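Local coordinates for Lmo0135 protein (Listeria monocytogenes EGD-e, PDB 5ISU) that is the substrate-binding protein of an ABC transporter and probably takes part in the uptake of peptides, at residues L258-F263 against N398-G403; K300-F305 against I465-A470; N383-R388 against Y419-Y424. All blocks are in the same frame, centred on the assembly; numbering follows the deposited sequence.

Interaction 1. Residues L258-F263 against N398-G403; sequences LSYATF and NGYIMG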
# COMPACT_ATOMS: atom_id res chain seq x y z
N LEU A 258 -4.48 -6.73 -2.30
CA LEU A 258 -5.01 -7.76 -3.16
C LEU A 258 -3.93 -8.85 -3.31
O LEU A 258 -2.79 -8.55 -3.62
CB LEU A 258 -5.36 -7.24 -4.56
CG LEU A 258 -5.64 -8.36 -5.57
CD1 LEU A 258 -6.91 -9.14 -5.23
CD2 LEU A 258 -5.69 -7.87 -7.01
N SER A 259 -4.30 -10.09 -3.06
CA SER A 259 -3.44 -11.26 -3.27
C SER A 259 -3.95 -11.81 -4.59
O SER A 259 -5.17 -12.00 -4.74
CB SER A 259 -3.64 -12.29 -2.17
OG SER A 259 -2.96 -13.51 -2.45
N TYR A 260 -3.05 -12.03 -5.55
CA TYR A 260 -3.46 -12.52 -6.86
C TYR A 260 -2.40 -13.35 -7.56
O TYR A 260 -1.25 -13.36 -7.17
CB TYR A 260 -3.83 -11.34 -7.74
CG TYR A 260 -2.69 -10.45 -8.15
CD1 TYR A 260 -2.12 -9.56 -7.25
CD2 TYR A 260 -2.19 -10.48 -9.44
CE1 TYR A 260 -1.07 -8.74 -7.61
CE2 TYR A 260 -1.15 -9.64 -9.83
CZ TYR A 260 -0.59 -8.77 -8.91
OH TYR A 260 0.45 -7.95 -9.28
N ALA A 261 -2.83 -14.04 -8.62
CA ALA A 261 -1.94 -14.80 -9.48
C ALA A 261 -1.93 -14.14 -10.85
O ALA A 261 -2.96 -13.71 -11.32
CB ALA A 261 -2.44 -16.22 -9.60
N THR A 262 -0.77 -14.05 -11.47
CA THR A 262 -0.62 -13.46 -12.80
C THR A 262 -0.40 -14.57 -13.81
O THR A 262 0.25 -15.54 -13.49
CB THR A 262 0.65 -12.61 -12.90
OG1 THR A 262 1.79 -13.47 -12.81
CG2 THR A 262 0.73 -11.58 -11.80
N PHE A 263 -0.89 -14.41 -15.03
CA PHE A 263 -0.65 -15.40 -16.11
C PHE A 263 0.33 -14.75 -17.07
O PHE A 263 -0.00 -13.72 -17.67
CB PHE A 263 -1.93 -15.80 -16.82
CG PHE A 263 -2.95 -16.47 -15.91
CD1 PHE A 263 -2.70 -17.72 -15.37
CD2 PHE A 263 -4.18 -15.88 -15.67
CE1 PHE A 263 -3.62 -18.33 -14.54
CE2 PHE A 263 -5.12 -16.50 -14.86
CZ PHE A 263 -4.84 -17.73 -14.30
N ASN A 398 1.50 -12.78 -6.44
CA ASN A 398 1.92 -11.45 -6.04
C ASN A 398 0.82 -10.76 -5.24
O ASN A 398 -0.25 -11.33 -4.97
CB ASN A 398 2.25 -10.65 -7.30
CG ASN A 398 3.45 -9.72 -7.11
OD1 ASN A 398 3.77 -9.27 -6.00
ND2 ASN A 398 4.13 -9.46 -8.21
N GLY A 399 1.10 -9.52 -4.87
CA GLY A 399 0.14 -8.72 -4.13
C GLY A 399 0.45 -7.26 -4.22
O GLY A 399 1.56 -6.89 -4.56
N TYR A 400 -0.54 -6.42 -3.98
CA TYR A 400 -0.33 -4.98 -3.96
C TYR A 400 -1.31 -4.21 -3.10
O TYR A 400 -2.43 -4.65 -2.85
CB TYR A 400 -0.30 -4.37 -5.36
CG TYR A 400 -1.49 -4.66 -6.31
CD1 TYR A 400 -2.81 -4.31 -6.00
CD2 TYR A 400 -1.26 -5.19 -7.57
CE1 TYR A 400 -3.86 -4.57 -6.89
CE2 TYR A 400 -2.29 -5.43 -8.46
CZ TYR A 400 -3.58 -5.11 -8.12
OH TYR A 400 -4.56 -5.36 -9.06
N ILE A 401 -0.85 -3.04 -2.66
CA ILE A 401 -1.62 -2.08 -1.89
C ILE A 401 -1.44 -0.79 -2.72
O ILE A 401 -0.40 -0.12 -2.61
CB ILE A 401 -1.03 -1.92 -0.48
CG1 ILE A 401 -0.99 -3.28 0.24
CG2 ILE A 401 -1.82 -0.90 0.31
CD1 ILE A 401 -0.17 -3.28 1.52
N MET A 402 -2.43 -0.43 -3.53
CA MET A 402 -2.27 0.69 -4.48
C MET A 402 -2.84 2.07 -4.20
O MET A 402 -2.54 3.01 -4.96
CB MET A 402 -2.78 0.26 -5.85
CG MET A 402 -1.98 -0.84 -6.48
SD MET A 402 -0.23 -0.48 -6.58
CE MET A 402 -0.17 0.95 -7.66
N GLY A 403 -3.64 2.24 -3.16
CA GLY A 403 -4.20 3.58 -2.93
C GLY A 403 -5.67 3.71 -3.35
O GLY A 403 -6.28 2.75 -3.88
O HOH W 1 2.08 -6.76 -7.44

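Interaction 2. Residues K300-F305 against I465-A470; sequences KPASSF and ISYDNA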
# COMPACT_ATOMS: atom_id res chain seq x y z
N LYS A 300 -10.93 -11.90 2.55
CA LYS A 300 -12.24 -12.12 1.96
C LYS A 300 -12.02 -12.31 0.44
O LYS A 300 -11.11 -11.71 -0.14
CB LYS A 300 -13.20 -10.96 2.25
CG LYS A 300 -12.83 -9.63 1.60
CD LYS A 300 -13.74 -8.48 2.05
CE LYS A 300 -15.16 -8.65 1.54
NZ LYS A 300 -16.04 -7.52 1.96
N PRO A 301 -12.84 -13.17 -0.20
CA PRO A 301 -12.73 -13.44 -1.63
C PRO A 301 -12.73 -12.18 -2.49
O PRO A 301 -13.58 -11.33 -2.32
CB PRO A 301 -13.98 -14.26 -1.93
CG PRO A 301 -14.37 -14.88 -0.63
CD PRO A 301 -13.99 -13.88 0.41
N ALA A 302 -11.77 -12.07 -3.40
CA ALA A 302 -11.71 -10.92 -4.30
C ALA A 302 -12.59 -11.15 -5.55
O ALA A 302 -13.10 -12.26 -5.81
CB ALA A 302 -10.26 -10.66 -4.71
N SER A 303 -12.76 -10.08 -6.30
CA SER A 303 -13.56 -10.07 -7.53
C SER A 303 -12.85 -9.15 -8.54
O SER A 303 -12.24 -9.62 -9.51
CB SER A 303 -15.00 -9.63 -7.22
OG SER A 303 -15.04 -8.42 -6.47
N SER A 304 -12.91 -7.85 -8.28
CA SER A 304 -12.24 -6.87 -9.11
C SER A 304 -10.73 -6.87 -8.88
O SER A 304 -10.26 -7.31 -7.82
CB SER A 304 -12.75 -5.49 -8.77
OG SER A 304 -12.01 -4.52 -9.48
N PHE A 305 -9.98 -6.34 -9.85
CA PHE A 305 -8.52 -6.21 -9.71
C PHE A 305 -8.19 -5.03 -8.75
O PHE A 305 -7.07 -4.92 -8.24
CB PHE A 305 -7.81 -6.06 -11.07
CG PHE A 305 -7.95 -4.71 -11.68
CD1 PHE A 305 -7.09 -3.68 -11.31
CD2 PHE A 305 -8.92 -4.46 -12.63
CE1 PHE A 305 -7.21 -2.42 -11.88
CE2 PHE A 305 -9.04 -3.20 -13.20
CZ PHE A 305 -8.18 -2.18 -12.82
N ILE A 465 -7.32 -13.25 -5.98
CA ILE A 465 -7.65 -14.26 -4.99
C ILE A 465 -8.42 -13.69 -3.81
O ILE A 465 -9.53 -14.10 -3.54
CB ILE A 465 -6.37 -14.94 -4.45
CG1 ILE A 465 -5.60 -15.62 -5.58
CG2 ILE A 465 -6.74 -15.97 -3.38
CD1 ILE A 465 -4.22 -16.11 -5.16
N SER A 466 -7.81 -12.75 -3.10
CA SER A 466 -8.44 -12.19 -1.91
C SER A 466 -8.00 -10.79 -1.54
O SER A 466 -6.91 -10.35 -1.93
CB SER A 466 -8.16 -13.11 -0.72
OG SER A 466 -6.76 -13.30 -0.51
N TYR A 467 -8.88 -10.07 -0.83
CA TYR A 467 -8.54 -8.79 -0.27
C TYR A 467 -8.17 -9.18 1.14
O TYR A 467 -9.00 -9.70 1.90
CB TYR A 467 -9.70 -7.79 -0.31
CG TYR A 467 -10.28 -7.64 -1.69
CD1 TYR A 467 -9.44 -7.36 -2.77
CD2 TYR A 467 -11.64 -7.76 -1.92
CE1 TYR A 467 -9.94 -7.23 -4.05
CE2 TYR A 467 -12.15 -7.62 -3.20
CZ TYR A 467 -11.29 -7.37 -4.27
OH TYR A 467 -11.75 -7.24 -5.57
N ASP A 468 -6.90 -8.96 1.47
CA ASP A 468 -6.33 -9.38 2.75
C ASP A 468 -6.44 -8.41 3.93
O ASP A 468 -6.49 -7.20 3.77
CB ASP A 468 -4.87 -9.75 2.53
CG ASP A 468 -4.70 -10.98 1.64
OD1 ASP A 468 -5.71 -11.54 1.15
OD2 ASP A 468 -3.54 -11.39 1.45
N ASN A 469 -6.49 -8.97 5.13
CA ASN A 469 -6.53 -8.16 6.36
C ASN A 469 -5.18 -8.29 7.04
O ASN A 469 -4.46 -9.23 6.82
CB ASN A 469 -7.62 -8.65 7.32
CG ASN A 469 -9.01 -8.54 6.73
OD1 ASN A 469 -9.31 -7.63 5.96
ND2 ASN A 469 -9.86 -9.49 7.07
N ALA A 470 -4.82 -7.28 7.82
CA ALA A 470 -3.62 -7.30 8.63
C ALA A 470 -4.12 -7.52 10.06
O ALA A 470 -5.31 -7.34 10.34
CB ALA A 470 -2.86 -6.00 8.51

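Interaction 3. Residues N383-R388 against Y419-Y424; sequences NITLDR and YNYSNY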
# COMPACT_ATOMS: atom_id res chain seq x y z
N ASN A 383 14.35 -10.11 -9.83
CA ASN A 383 15.08 -10.17 -11.11
C ASN A 383 14.26 -10.90 -12.18
O ASN A 383 14.28 -10.50 -13.35
CB ASN A 383 16.43 -10.86 -10.94
CG ASN A 383 17.35 -10.14 -9.97
OD1 ASN A 383 17.10 -9.00 -9.57
ND2 ASN A 383 18.44 -10.79 -9.60
N ILE A 384 13.53 -11.94 -11.78
CA ILE A 384 12.71 -12.70 -12.72
C ILE A 384 11.43 -11.97 -13.12
O ILE A 384 11.18 -11.78 -14.31
CB ILE A 384 12.35 -14.09 -12.16
CG1 ILE A 384 13.59 -14.98 -12.16
CG2 ILE A 384 11.27 -14.77 -13.01
CD1 ILE A 384 13.39 -16.35 -11.53
N THR A 385 10.64 -11.54 -12.14
CA THR A 385 9.36 -10.90 -12.43
C THR A 385 9.43 -9.42 -12.76
O THR A 385 8.47 -8.86 -13.28
CB THR A 385 8.35 -11.11 -11.28
OG1 THR A 385 8.76 -10.39 -10.12
CG2 THR A 385 8.22 -12.59 -10.96
N LEU A 386 10.54 -8.76 -12.44
CA LEU A 386 10.67 -7.34 -12.75
C LEU A 386 11.19 -7.18 -14.19
O LEU A 386 11.23 -6.07 -14.72
CB LEU A 386 11.59 -6.65 -11.74
CG LEU A 386 11.26 -5.20 -11.41
CD1 LEU A 386 9.90 -5.11 -10.70
CD2 LEU A 386 12.36 -4.59 -10.54
N ASP A 387 11.56 -8.30 -14.82
CA ASP A 387 12.07 -8.33 -16.20
C ASP A 387 10.92 -8.62 -17.18
O ASP A 387 10.50 -9.77 -17.33
CB ASP A 387 13.18 -9.39 -16.31
CG ASP A 387 13.84 -9.44 -17.68
OD1 ASP A 387 13.63 -8.51 -18.50
OD2 ASP A 387 14.58 -10.41 -17.93
N ARG A 388 10.45 -7.58 -17.87
CA ARG A 388 9.33 -7.69 -18.82
C ARG A 388 9.54 -8.63 -20.03
O ARG A 388 8.58 -8.93 -20.74
CB ARG A 388 8.88 -6.29 -19.31
CG ARG A 388 8.27 -5.39 -18.24
CD ARG A 388 6.86 -5.80 -17.80
NE ARG A 388 6.79 -7.19 -17.36
CZ ARG A 388 7.15 -7.64 -16.15
NH1 ARG A 388 7.07 -8.94 -15.89
NH2 ARG A 388 7.61 -6.81 -15.22
N TYR A 419 5.53 -2.88 -14.15
CA TYR A 419 4.96 -3.86 -13.22
C TYR A 419 3.80 -4.67 -13.85
O TYR A 419 3.00 -5.24 -13.14
CB TYR A 419 4.56 -3.20 -11.90
CG TYR A 419 5.63 -2.27 -11.34
CD1 TYR A 419 6.84 -2.79 -10.84
CD2 TYR A 419 5.44 -0.89 -11.29
CE1 TYR A 419 7.82 -1.94 -10.34
CE2 TYR A 419 6.42 -0.04 -10.77
CZ TYR A 419 7.61 -0.57 -10.30
OH TYR A 419 8.58 0.27 -9.79
N ASN A 420 3.75 -4.74 -15.18
CA ASN A 420 2.73 -5.52 -15.91
C ASN A 420 3.24 -6.96 -15.93
O ASN A 420 3.78 -7.44 -16.94
CB ASN A 420 2.56 -4.94 -17.33
CG ASN A 420 1.46 -5.62 -18.16
OD1 ASN A 420 1.01 -6.74 -17.88
ND2 ASN A 420 1.04 -4.93 -19.22
N TYR A 421 3.06 -7.66 -14.81
CA TYR A 421 3.56 -9.05 -14.64
C TYR A 421 2.99 -10.07 -15.62
O TYR A 421 3.67 -11.04 -15.99
CB TYR A 421 3.35 -9.52 -13.18
CG TYR A 421 4.07 -8.63 -12.16
CD1 TYR A 421 5.46 -8.49 -12.20
CD2 TYR A 421 3.38 -7.95 -11.15
CE1 TYR A 421 6.14 -7.70 -11.29
CE2 TYR A 421 4.05 -7.16 -10.24
CZ TYR A 421 5.43 -7.03 -10.31
OH TYR A 421 6.12 -6.26 -9.42
N SER A 422 1.76 -9.83 -16.07
CA SER A 422 1.09 -10.71 -17.01
C SER A 422 1.56 -10.47 -18.46
O SER A 422 1.31 -11.30 -19.32
CB SER A 422 -0.42 -10.51 -16.90
OG SER A 422 -0.89 -10.74 -15.57
N ASN A 423 2.23 -9.34 -18.72
CA ASN A 423 2.71 -8.96 -20.07
C ASN A 423 1.55 -8.88 -21.08
O ASN A 423 1.71 -9.21 -22.27
CB ASN A 423 3.82 -9.91 -20.55
CG ASN A 423 5.03 -9.90 -19.63
OD1 ASN A 423 5.69 -8.89 -19.47
ND2 ASN A 423 5.35 -11.06 -19.05
N TYR A 424 0.41 -8.40 -20.59
CA TYR A 424 -0.83 -8.23 -21.36
C TYR A 424 -0.79 -6.94 -22.18
O TYR A 424 -0.67 -5.85 -21.63
CB TYR A 424 -2.00 -8.22 -20.37
CG TYR A 424 -3.38 -7.92 -20.91
CD1 TYR A 424 -4.07 -8.84 -21.70
CD2 TYR A 424 -4.05 -6.76 -20.54
CE1 TYR A 424 -5.35 -8.59 -22.14
CE2 TYR A 424 -5.33 -6.50 -20.98
CZ TYR A 424 -5.98 -7.41 -21.77
OH TYR A 424 -7.25 -7.15 -22.21

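Interaction 1. Residues L258-F263 against N398-G403
Leu258 pairs with Tyr400 and Tyr260 with Asn398 as antiparallel hydrogen-bonded pairs, with Ser259 and Gly399 as the non-hydrogen-bonded pair between them. Four backbone bonds hold this pairing of strands 248-263 and 395-400 in the mixed sheet. The one from Tyr260 N to Asn398 O measures 2.9 Å and is nearly straight. Leu258, Tyr260, Asn398 and Tyr400 share one face. Tyr260 CG sits between its backbone N and carbonyl carbon (chi1 69°), which lays the ring back over the neighbouring strand. There CE1 meets Tyr400 CD2 at 3.6 Å, and the two ring planes are 48° apart. The ring of Tyr260 also lies alongside the Asn398 side chain, nearly parallel to its amide, with CZ 3.8 Å from Asn398 CB. Leu258 runs alongside Tyr400 on the same side of its ring as Tyr260, with CD2 3.6 Å from Tyr400 CZ. A water joins Tyr260 OH (2.7 Å) to Gly399 O (2.9 Å) and donates to the carbonyl. Tyr400 OH is bonded outside the pair, to Phe305 O and Tyr413 OH. The phenol groups thus find polar partners while their carbon frames pack, so a largely buried aromatic layer keeps its hydroxyls satisfied.

Interaction 2. Residues K300-F305 against I465-A470
Tyr467 and Ala302 form the centre of this contact. Ala302 CB lies over one face of the Tyr467 ring, 3.6 Å from its centroid and 20° off the normal, a CH-pi contact. The phenol oxygen reaches the chain just beyond. Tyr467 OH donates to Ser304 O at 2.7 Å, with that oxygen at the ring edge and in its plane. It also accepts a nearly straight bond from Ser303 N at 3.1 Å. Two bonds of opposite sense therefore fix the direction of the hydroxyl. Tyr467 CG is anti to its carbonyl carbon (chi1 -53°), and this carries the ring along the 300-305 segment. Lys300 CG sits at the other end of the ring, 4.1 Å from Tyr467 CB.

The backbones set this placement. Lys300 and Tyr467 are an antiparallel hydrogen-bonded pair, linked by bonds in both directions. Strand 299-301 is thereby added to strand 462-475 of the mixed sheet. One step on, Ala302 N bonds to Ile465 O at 3.0 Å, approaching from above the carbonyl plane. Ile465 and Ser466 both face Ser259, a classic beta bulge on the other edge of strand 462-475.

Further out, Ser466 OG donates to Asp468 OD1 at 2.6 Å, on the syn lone pair of the carboxylate. The second oxygen of Asp468 forms a salt bridge with Arg257. Lys300 NZ pairs with Glu308, and Ser304 OG is bonded to Gln453 and to Leu306 N. Ala302 also touches Leu258, and Pro301 packs on Arg285 and Ile289 of helix 285-292.

Interaction 3. Residues N383-R388 against Y419-Y424
Arg388 folds back on its own segment while it grips the 419-424 loop. Its NH1 and NH2 both donate to Thr385 O, each at 3.0 Å, so one carbonyl oxygen takes the end of the guanidinium. That oxygen lies close to the guanidinium plane. The chain gets there by bends at chi2 (-73°) and chi3 (55°). The remaining nitrogen crosses to the other segment. Arg388 NE donates to Asn423 OD1 at 2.9 Å, a nearly straight bond with the acceptor in the guanidinium plane. Three in-plane bonds therefore hold the group flat and fix its rotation. Arg388 NH2 has a further partner in Pro418 O.

The backbone of Asn420 and Tyr421 passes over one face of the guanidinium, with Tyr421 CA 3.7 Å from NH1. The Tyr421 ring stands perpendicular to the guanidinium. The edge of this ring meets the same Thr385 oxygen, with CD1 at 3.2 Å. Nearer the surface, Leu386 CD1 touches the edge of the Tyr419 ring, 3.8 Å from CE1.

Asn423 ND2 turns to Asn264, and Arg388 O accepts from Asn266 ND2, so the loop after strand 248-263 joins the contact. Asn420 OD1 accepts from Tyr424 N at 3.2 Å, and its ND2 donates to Tyr424 O and to Leu414 O. These bonds brace a type I beta turn from Asn420 to Asn423, closed by Asn423 N to Asn420 O. Through Arg388 this type I turn, in the loop between strand 395-400 and helix 427-438, is held against the last part of helix 378-385 and the residues after it.

How the interactions relate
Interactions 1 and 2 belong to one mixed sheet. Strand 248-263 lies between strands 395-400 and 462-475, and strand 299-301 pairs with the latter. Their centres are about 9 Å apart, and Ser259 O to Ile465 N, 2.8 Å, probably bonds them across the sheet. Interaction 3 lies about 13 Å from interaction 1, centre to centre. Tyr421 packs there on Tyr260 and Asn398. Interactions 2 and 3 do not touch; their nearest atoms are about 9 Å apart. Along the chain, both segments of interaction 3 fall between those of interaction 2, while interaction 1 alternates with each. Distant parts of the sequence thus meet around one sheet of this solute-binding fold.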